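Local coordinates for centrosomal P4.1-associated protein (Danio rerio, PDB 4LD1), which probably acts in centriole assembly and elongation and associates with tubulin and microtubule plus ends, the piece described here being its C-terminal G-box domain, at residues L13-R18 against E29-D33; G34-K38 against H48-D52; E61-T65 against L76-N80; P106-E110 against Q121-D125. All blocks are in the same frame, centred on the assembly; numbering follows the deposited sequence.

Overall arrangement
The four contacts follow one another along an antiparallel meander, each joining two consecutive strands near their ends. Contacts 1 and 2, centres about 11 Å apart, adjoin: E29 N meets K38 O and S31 N meets T36 O in probable hydrogen bonds, so neighbouring strands 27-30 and 37-40 are bonded to each other. Between centres, contact 3 lies about 21 Å from contact 2, and contact 4 about 27 Å from contact 3 and about 49 Å from contact 1, on the opposite side of the chain's centre from both. A methylpentanediol lies about 4 Å from the F78 side chain (contact 3) and a tetraethylene glycol about 4 Å from R109 (contact 4), both probably from the crystallisation liquor.

Contact 1: L13-R18 against E29-D33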
# COMPACT_ATOMS: atom_id res chain seq x y z
N LEU A 13 12.43 -27.78 14.20
CA LEU A 13 12.78 -28.51 15.42
C LEU A 13 13.65 -29.74 15.16
O LEU A 13 14.73 -29.85 15.76
CB LEU A 13 11.52 -28.89 16.20
CG LEU A 13 10.71 -27.71 16.77
CD1 LEU A 13 9.46 -28.22 17.47
CD2 LEU A 13 11.55 -26.86 17.71
N PRO A 14 13.20 -30.67 14.28
CA PRO A 14 13.90 -31.95 14.08
C PRO A 14 15.42 -31.85 14.04
O PRO A 14 16.10 -32.73 14.57
CB PRO A 14 13.37 -32.42 12.73
CG PRO A 14 12.00 -31.88 12.67
CD PRO A 14 12.05 -30.54 13.37
N ASP A 15 15.94 -30.78 13.44
CA ASP A 15 17.38 -30.59 13.31
C ASP A 15 17.96 -29.71 14.42
O ASP A 15 18.26 -28.54 14.21
CB ASP A 15 17.73 -30.02 11.92
CG ASP A 15 16.87 -28.83 11.54
OD1 ASP A 15 15.76 -28.69 12.09
OD2 ASP A 15 17.31 -28.04 10.68
N GLY A 16 18.10 -30.29 15.61
CA GLY A 16 18.84 -29.65 16.70
C GLY A 16 18.09 -28.56 17.44
O GLY A 16 18.66 -27.89 18.32
N GLY A 17 16.82 -28.37 17.13
CA GLY A 17 16.07 -27.30 17.76
C GLY A 17 15.70 -27.54 19.22
O GLY A 17 16.00 -28.58 19.82
N ARG A 18 15.01 -26.58 19.81
CA ARG A 18 14.44 -26.71 21.14
C ARG A 18 13.01 -26.18 21.08
O ARG A 18 12.72 -25.15 20.46
CB ARG A 18 15.29 -25.93 22.15
CG ARG A 18 14.81 -25.97 23.57
CD ARG A 18 15.94 -25.61 24.53
NE ARG A 18 16.53 -24.30 24.25
CZ ARG A 18 16.18 -23.16 24.85
NH1 ARG A 18 16.78 -22.03 24.52
NH2 ARG A 18 15.23 -23.15 25.78
N GLU A 29 9.57 -22.10 19.72
CA GLU A 29 10.47 -22.94 18.95
C GLU A 29 11.71 -22.12 18.66
O GLU A 29 11.61 -20.97 18.18
CB GLU A 29 9.82 -23.38 17.64
CG GLU A 29 8.56 -24.20 17.85
CD GLU A 29 7.82 -24.48 16.56
OE1 GLU A 29 6.83 -25.25 16.59
OE2 GLU A 29 8.23 -23.94 15.52
N LEU A 30 12.87 -22.69 18.96
CA LEU A 30 14.15 -22.05 18.72
C LEU A 30 14.99 -22.95 17.84
O LEU A 30 15.15 -24.13 18.14
CB LEU A 30 14.86 -21.77 20.05
CG LEU A 30 14.04 -20.96 21.06
CD1 LEU A 30 13.38 -21.87 22.08
CD2 LEU A 30 14.90 -19.92 21.76
N SER A 31 15.54 -22.42 16.77
CA SER A 31 16.45 -23.18 15.92
C SER A 31 17.72 -23.47 16.68
O SER A 31 18.03 -22.78 17.66
CB SER A 31 16.78 -22.40 14.65
OG SER A 31 17.43 -21.17 14.95
N ALA A 32 18.46 -24.48 16.23
CA ALA A 32 19.72 -24.85 16.87
C ALA A 32 20.68 -23.67 16.98
O ALA A 32 21.34 -23.49 18.00
CB ALA A 32 20.38 -26.01 16.10
N ASP A 33 20.76 -22.86 15.93
CA ASP A 33 21.70 -21.73 15.93
C ASP A 33 21.12 -20.49 16.61
O ASP A 33 21.83 -19.50 16.81
CB ASP A 33 22.19 -21.40 14.51
CG ASP A 33 21.08 -20.91 13.59
OD1 ASP A 33 19.96 -20.65 14.04
OD2 ASP A 33 21.35 -20.78 12.38
O HOH W 1 17.45 -26.23 14.27
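R18 and L30 form an antiparallel hydrogen-bonded pair, their CA atoms 5.3 Å apart. R18 N gives to L30 O at 3.0 Å, and L30 N returns the bond to R18 O at 2.9 Å. R18 O also receives the CA-H of E29, a weaker CH...O contact. Ahead of this pair the chain leaves strand geometry: L13-G17 fold into a tight turn closed by a bond from G17 N to L13 O, with G16 at a positive phi of 78°. The turn brings G17 CA to within 3.3 Å of L30 O. Further out, A32 N gives to a water at 2.8 Å; the same water lies so close to D15 O that a bridge there is doubtful.

The R18 chain leaves anti to its own N (chi1 180°) and bends at chi3 (57°), which turns the guanidinium across towards L30, the two side chains running side by side. There CD1 of L30 sits over the centre of one guanidinium face, 4.1 Å above the plane, while CD2 lies nearer NH1. On the other side of the pair, L13 crosses the E29 chain at about a right angle, its CD2 resting 3.9 Å from E29 CB and its CD1 against the stem of the carboxylate. A32 CB comes up to G16 O at 3.4 Å.

This corner starts the meander, with 18-21 the outermost strand at that end within the chain. L30 packs on V20 to one side and on V37 to the other, and S31 OG gives to D33 OD1 while accepting from T36 N, tying the turn to the next strand.

Contact 2: G34-K38 against H48-D52; sequences GQTVK and HTMPD
Two backbone hydrogen bonds hold V37 to T49, V37 N to T49 O at 3.1 Å and T49 N to V37 O at 2.9 Å. V37 O is served further by a water at 3.1 Å, which also lies 2.9 Å from T49 OG1 and so links backbone and hydroxyl on one side of the pair. The CA-H of H48 points at V37 O as well, and that of T36 at T49 O, so each carbonyl of the pair has both an N-H and a C-H donor. Past T49 the pairing ends, as fits P51, which has no N-H for Q35 O. A second water lies between Q35 O and M50 O, though it cannot give a proton to every acceptor near it.

These bonds close the open end of the beta hairpin made by strands 37-40 and 46-49, one step of the antiparallel meander that builds the G-box domain.

Packing centres on the H48 imidazole. K38 runs fully extended across one ring face; its CB makes a CH-pi contact 4.1 Å from the centroid, 18° off the normal, and its CG and CD continue toward H48 ND1. M50 SD lies over the opposite face, 3.4 Å above the plane and toward the rim. T36 CG2 approaches the edge in the ring plane, 3.5 Å from H48 NE2. With T36 chi1 at -49°, CG2 is directed to H48 and OG1 to P51, reaching P51 CD at 3.3 Å. K38 NZ stays out of contact with H48 ND1, though its charge would probably disfavour protonation of H48. Q35 CB packs on the ring of P51.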
# COMPACT_ATOMS: atom_id res chain seq x y z
N GLY A 34 19.84 -20.55 16.97
CA GLY A 34 19.19 -19.49 17.71
C GLY A 34 18.78 -18.30 16.86
O GLY A 34 18.28 -17.30 17.39
N GLN A 35 18.97 -18.41 15.55
CA GLN A 35 18.73 -17.30 14.64
C GLN A 35 17.27 -17.21 14.22
O GLN A 35 16.84 -16.20 13.67
CB GLN A 35 19.60 -17.44 13.40
CG GLN A 35 21.09 -17.32 13.68
CD GLN A 35 21.63 -15.97 13.27
OE1 GLN A 35 21.90 -15.11 14.11
NE2 GLN A 35 21.79 -15.77 11.96
N THR A 36 16.53 -18.29 14.44
CA THR A 36 15.10 -18.32 14.20
C THR A 36 14.42 -18.66 15.52
O THR A 36 14.74 -19.66 16.15
CB THR A 36 14.70 -19.36 13.13
OG1 THR A 36 15.52 -19.21 11.96
CG2 THR A 36 13.25 -19.18 12.74
N VAL A 37 13.51 -17.78 15.93
CA VAL A 37 12.71 -17.98 17.13
C VAL A 37 11.26 -17.69 16.79
O VAL A 37 10.95 -16.63 16.23
CB VAL A 37 13.13 -17.05 18.27
CG1 VAL A 37 12.20 -17.22 19.48
CG2 VAL A 37 14.58 -17.30 18.65
N LYS A 38 10.39 -18.61 17.12
CA LYS A 38 8.96 -18.45 16.88
C LYS A 38 8.24 -18.63 18.19
O LYS A 38 8.37 -19.69 18.81
CB LYS A 38 8.46 -19.47 15.86
CG LYS A 38 7.01 -19.28 15.48
CD LYS A 38 6.58 -20.31 14.47
CE LYS A 38 5.14 -20.12 14.04
NZ LYS A 38 4.73 -21.16 13.09
N HIS A 48 7.62 -14.08 15.25
CA HIS A 48 8.57 -14.89 14.52
C HIS A 48 9.74 -14.03 14.03
O HIS A 48 9.59 -13.16 13.16
CB HIS A 48 7.83 -15.53 13.37
CG HIS A 48 8.53 -16.71 12.78
ND1 HIS A 48 7.94 -17.52 11.84
CD2 HIS A 48 9.77 -17.22 13.00
CE1 HIS A 48 8.79 -18.47 11.49
NE2 HIS A 48 9.90 -18.31 12.18
N THR A 49 10.90 -14.26 14.63
CA THR A 49 12.12 -13.57 14.33
C THR A 49 12.96 -14.46 13.43
O THR A 49 13.21 -15.63 13.76
CB THR A 49 12.90 -13.20 15.60
OG1 THR A 49 12.09 -12.38 16.45
CG2 THR A 49 14.16 -12.47 15.25
N MET A 50 13.36 -13.90 12.28
CA MET A 50 14.06 -14.65 11.25
C MET A 50 15.57 -14.33 11.25
O MET A 50 16.01 -13.35 11.85
CB MET A 50 13.47 -14.32 9.88
CG MET A 50 11.98 -14.60 9.74
SD MET A 50 11.62 -16.35 9.97
CE MET A 50 10.44 -16.65 8.67
N PRO A 51 16.37 -15.18 10.60
CA PRO A 51 17.83 -14.92 10.58
C PRO A 51 18.23 -13.61 9.92
O PRO A 51 19.28 -13.05 10.28
CB PRO A 51 18.38 -16.11 9.79
CG PRO A 51 17.41 -17.22 10.08
CD PRO A 51 16.05 -16.53 10.10
N ASP A 52 17.43 -13.14 8.96
CA ASP A 52 17.69 -11.89 8.27
C ASP A 52 17.26 -10.68 9.10
O ASP A 52 17.36 -9.53 8.64
CB ASP A 52 17.06 -11.88 6.87
CG ASP A 52 15.53 -11.93 6.88
OD1 ASP A 52 14.92 -11.73 7.95
OD2 ASP A 52 14.95 -12.12 5.79
O HOH W 2 17.50 -13.51 14.29
O HOH W 3 10.49 -14.15 18.11

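Contact 3: E61-T65 against L76-N80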
# COMPACT_ATOMS: atom_id res chain seq x y z
N GLU A 61 -6.66 -11.64 17.19
CA GLU A 61 -7.97 -10.99 17.31
C GLU A 61 -8.27 -10.19 16.04
O GLU A 61 -9.34 -10.32 15.44
CB GLU A 61 -8.04 -10.09 18.56
CG GLU A 61 -9.39 -9.43 18.81
CD GLU A 61 -10.54 -10.41 18.91
OE1 GLU A 61 -10.31 -11.61 19.17
OE2 GLU A 61 -11.70 -9.96 18.73
N ALA A 62 -7.29 -9.40 15.61
CA ALA A 62 -7.41 -8.55 14.43
C ALA A 62 -7.12 -9.31 13.13
O ALA A 62 -7.42 -8.80 12.05
CB ALA A 62 -6.47 -7.37 14.56
N GLN A 63 -6.57 -10.50 13.25
CA GLN A 63 -6.19 -11.34 12.12
C GLN A 63 -5.26 -10.58 11.18
O GLN A 63 -5.33 -10.71 9.96
CB GLN A 63 -7.43 -11.85 11.38
CG GLN A 63 -8.36 -12.69 12.26
CD GLN A 63 -9.60 -13.15 11.54
OE1 GLN A 63 -9.60 -13.36 10.33
NE2 GLN A 63 -10.68 -13.33 12.28
N THR A 64 -4.34 -9.82 11.77
CA THR A 64 -3.45 -8.94 11.02
C THR A 64 -1.99 -9.36 11.20
O THR A 64 -1.57 -9.73 12.29
CB THR A 64 -3.61 -7.49 11.49
OG1 THR A 64 -4.98 -7.08 11.32
CG2 THR A 64 -2.69 -6.54 10.71
N THR A 65 -1.22 -9.31 10.11
CA THR A 65 0.20 -9.61 10.16
C THR A 65 0.99 -8.32 9.91
O THR A 65 0.66 -7.54 9.01
CB THR A 65 0.56 -10.63 9.08
OG1 THR A 65 -0.25 -11.80 9.25
CG2 THR A 65 2.03 -10.99 9.13
N LEU A 76 2.09 -4.66 6.25
CA LEU A 76 0.88 -5.00 6.96
C LEU A 76 -0.02 -5.79 6.04
O LEU A 76 -0.19 -5.45 4.87
CB LEU A 76 0.13 -3.75 7.40
CG LEU A 76 0.79 -2.84 8.43
CD1 LEU A 76 -0.05 -1.60 8.65
CD2 LEU A 76 0.95 -3.59 9.72
N GLN A 77 -0.60 -6.86 6.55
CA GLN A 77 -1.61 -7.62 5.82
C GLN A 77 -2.85 -7.77 6.67
O GLN A 77 -2.76 -8.16 7.83
CB GLN A 77 -1.10 -9.00 5.43
CG GLN A 77 0.17 -8.97 4.65
CD GLN A 77 0.60 -10.37 4.27
OE1 GLN A 77 0.13 -11.35 4.84
NE2 GLN A 77 1.50 -10.47 3.31
N PHE A 78 -4.01 -7.46 6.08
CA PHE A 78 -5.29 -7.44 6.77
C PHE A 78 -6.16 -8.58 6.27
O PHE A 78 -5.96 -9.06 5.15
CB PHE A 78 -5.99 -6.10 6.52
CG PHE A 78 -5.23 -4.93 7.07
CD1 PHE A 78 -5.34 -4.59 8.40
CD2 PHE A 78 -4.38 -4.21 6.25
CE1 PHE A 78 -4.63 -3.51 8.91
CE2 PHE A 78 -3.67 -3.14 6.75
CZ PHE A 78 -3.79 -2.80 8.09
N PRO A 79 -7.15 -9.00 7.08
CA PRO A 79 -7.95 -10.19 6.75
C PRO A 79 -8.90 -10.04 5.57
O PRO A 79 -9.42 -11.05 5.10
CB PRO A 79 -8.72 -10.48 8.04
CG PRO A 79 -8.72 -9.17 8.78
CD PRO A 79 -7.43 -8.52 8.45
N ASN A 80 -9.11 -8.82 5.09
CA ASN A 80 -9.93 -8.57 3.90
C ASN A 80 -9.08 -8.62 2.63
O ASN A 80 -9.57 -8.27 1.55
CB ASN A 80 -10.60 -7.21 4.01
CG ASN A 80 -9.61 -6.06 3.90
OD1 ASN A 80 -8.44 -6.21 4.25
ND2 ASN A 80 -10.08 -4.92 3.41
O HOH W 4 -2.73 -11.60 8.06
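Q77 O takes the N-H of T65 at an N to O distance of 3.0 Å, and Q77 N gives in return to T65 O at 2.8 Å. T65 O takes a second, weaker donor in the CA-H of L76. A water 2.8 Å from T65 OG1 makes weak bonds to Q77 O, which already holds T65 N, and to Q63 O at the edge of the pair.

The pairing is the mouth of the hairpin formed by strands 64-68 and 74-77. On the other flank, Q63 and T64 make a G1 beta bulge against strand 55-59, with Q63 at a positive phi of 55°.

Opposite Q63, the other segment presents P79, which has no N-H to give. P79 CD lies 3.4 Å from Q63 O and P79 CG 3.5 Å from A62 O, contacts made by ring carbons. A weak bond from T64 OG1 to A62 O is doubtful, since T64 has two conformers, and so is the approach of that hydroxyl to F78 CD1. With CG anti to the carbonyl carbon (chi1 -60°), the Q63 chain crosses P79 at about a right angle, CB to CB 3.8 Å, and brings OE1 to P79 CB. A bound methylpentanediol, probably from the crystallisation liquor, lies near the F78 ring.

Contact 4: P106-E110 against Q121-D125; sequences PDGRE and QLNPD
Backbone hydrogen bonds come first: E110 N gives to L122 O at 2.9 Å and L122 N to E110 O at 2.8 Å. Weaker CA-H contacts back them up, from R109 to L122 O and from Q121 to E110 O.

Two polar bonds shape the segments from within. D107 OD1 accepts from R109 N at 3.0 Å, from above the carboxylate plane, which makes an Asx turn; D107 chi1 of 68° swings the carboxylate over its own backbone. N123 ND2 gives to Q121 OE1 from above the carbonyl plane, off any lone pair, and has a second partner in S127 OG. Water joins the segments too, giving to G108 O at 2.9 Å and, at longer range, to N123 O.

Van der Waals contact is led by P124, whose CG rests 3.4 Å from D107 O and whose CD lies against R109 CB. R109 and N123 run side by side, R109 CD coming 3.8 Å from N123 OD1. E110 OE1 approaches the methyl L122 CD2 at 4.0 Å and has a long, weak ion pair with K102 NZ.

Every direct hydrogen bond between the segments is backbone to backbone, so the pairing itself does not rest on the E110 and L122 side chains.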
# COMPACT_ATOMS: atom_id res chain seq x y z
N PRO A 106 4.52 11.62 1.52
CA PRO A 106 4.51 12.52 2.68
C PRO A 106 4.06 13.95 2.37
O PRO A 106 3.55 14.62 3.28
CB PRO A 106 5.97 12.51 3.15
CG PRO A 106 6.55 11.28 2.61
CD PRO A 106 5.80 10.91 1.38
N ASP A 107 4.26 14.42 1.14
CA ASP A 107 3.90 15.80 0.79
C ASP A 107 2.41 15.97 0.47
O ASP A 107 1.95 17.07 0.17
CB ASP A 107 4.76 16.32 -0.38
CG ASP A 107 4.48 15.61 -1.70
OD1 ASP A 107 3.65 14.69 -1.74
OD2 ASP A 107 5.13 15.99 -2.71
N GLY A 108 1.66 14.87 0.53
CA GLY A 108 0.23 14.91 0.31
C GLY A 108 -0.22 14.36 -1.03
O GLY A 108 -1.42 14.20 -1.27
N ARG A 109 0.72 14.05 -1.91
CA ARG A 109 0.35 13.47 -3.21
C ARG A 109 -0.16 12.04 -3.02
O ARG A 109 0.40 11.27 -2.25
CB ARG A 109 1.53 13.46 -4.16
CG ARG A 109 1.23 12.87 -5.52
CD ARG A 109 2.18 13.41 -6.60
NE ARG A 109 3.58 13.21 -6.23
CZ ARG A 109 4.34 12.19 -6.64
NH1 ARG A 109 3.85 11.27 -7.46
NH2 ARG A 109 5.60 12.10 -6.23
N GLU A 110 -1.19 11.69 -3.78
CA GLU A 110 -1.77 10.36 -3.77
C GLU A 110 -1.97 9.93 -5.22
O GLU A 110 -2.44 10.72 -6.02
CB GLU A 110 -3.12 10.34 -3.05
CG GLU A 110 -3.13 10.98 -1.67
CD GLU A 110 -4.46 10.83 -0.96
OE1 GLU A 110 -5.42 10.32 -1.57
OE2 GLU A 110 -4.55 11.22 0.23
N GLN A 121 -4.46 10.81 -9.86
CA GLN A 121 -3.47 11.53 -9.08
C GLN A 121 -4.10 12.74 -8.39
O GLN A 121 -4.63 13.65 -9.06
CB GLN A 121 -2.35 11.98 -9.99
CG GLN A 121 -1.32 12.88 -9.36
CD GLN A 121 -0.46 13.56 -10.41
OE1 GLN A 121 -0.90 14.51 -11.07
NE2 GLN A 121 0.74 13.06 -10.58
N LEU A 122 -4.02 12.77 -7.08
CA LEU A 122 -4.43 13.91 -6.29
C LEU A 122 -3.17 14.60 -5.82
O LEU A 122 -2.31 13.97 -5.18
CB LEU A 122 -5.24 13.43 -5.09
CG LEU A 122 -5.77 14.51 -4.15
CD1 LEU A 122 -6.61 15.55 -4.92
CD2 LEU A 122 -6.59 13.85 -3.05
N ASN A 123 -3.05 15.88 -6.15
CA ASN A 123 -1.86 16.63 -5.79
C ASN A 123 -1.99 17.41 -4.48
O ASN A 123 -3.11 17.71 -4.04
CB ASN A 123 -1.50 17.55 -6.94
CG ASN A 123 -1.12 16.77 -8.18
OD1 ASN A 123 -0.22 15.93 -8.14
ND2 ASN A 123 -1.80 17.03 -9.28
N PRO A 124 -0.86 17.74 -3.86
CA PRO A 124 -0.86 18.51 -2.62
C PRO A 124 -1.67 19.81 -2.70
O PRO A 124 -2.24 20.23 -1.68
CB PRO A 124 0.62 18.83 -2.40
CG PRO A 124 1.35 17.75 -3.09
CD PRO A 124 0.51 17.37 -4.27
N ASP A 125 -1.70 20.45 -3.87
CA ASP A 125 -2.40 21.71 -4.00
C ASP A 125 -3.89 21.55 -4.26
O ASP A 125 -4.60 22.53 -4.46
CB ASP A 125 -1.74 22.59 -5.08
CG ASP A 125 -1.92 22.05 -6.49
OD1 ASP A 125 -2.56 21.00 -6.67
OD2 ASP A 125 -1.41 22.69 -7.43
O HOH W 5 -3.56 16.15 -1.21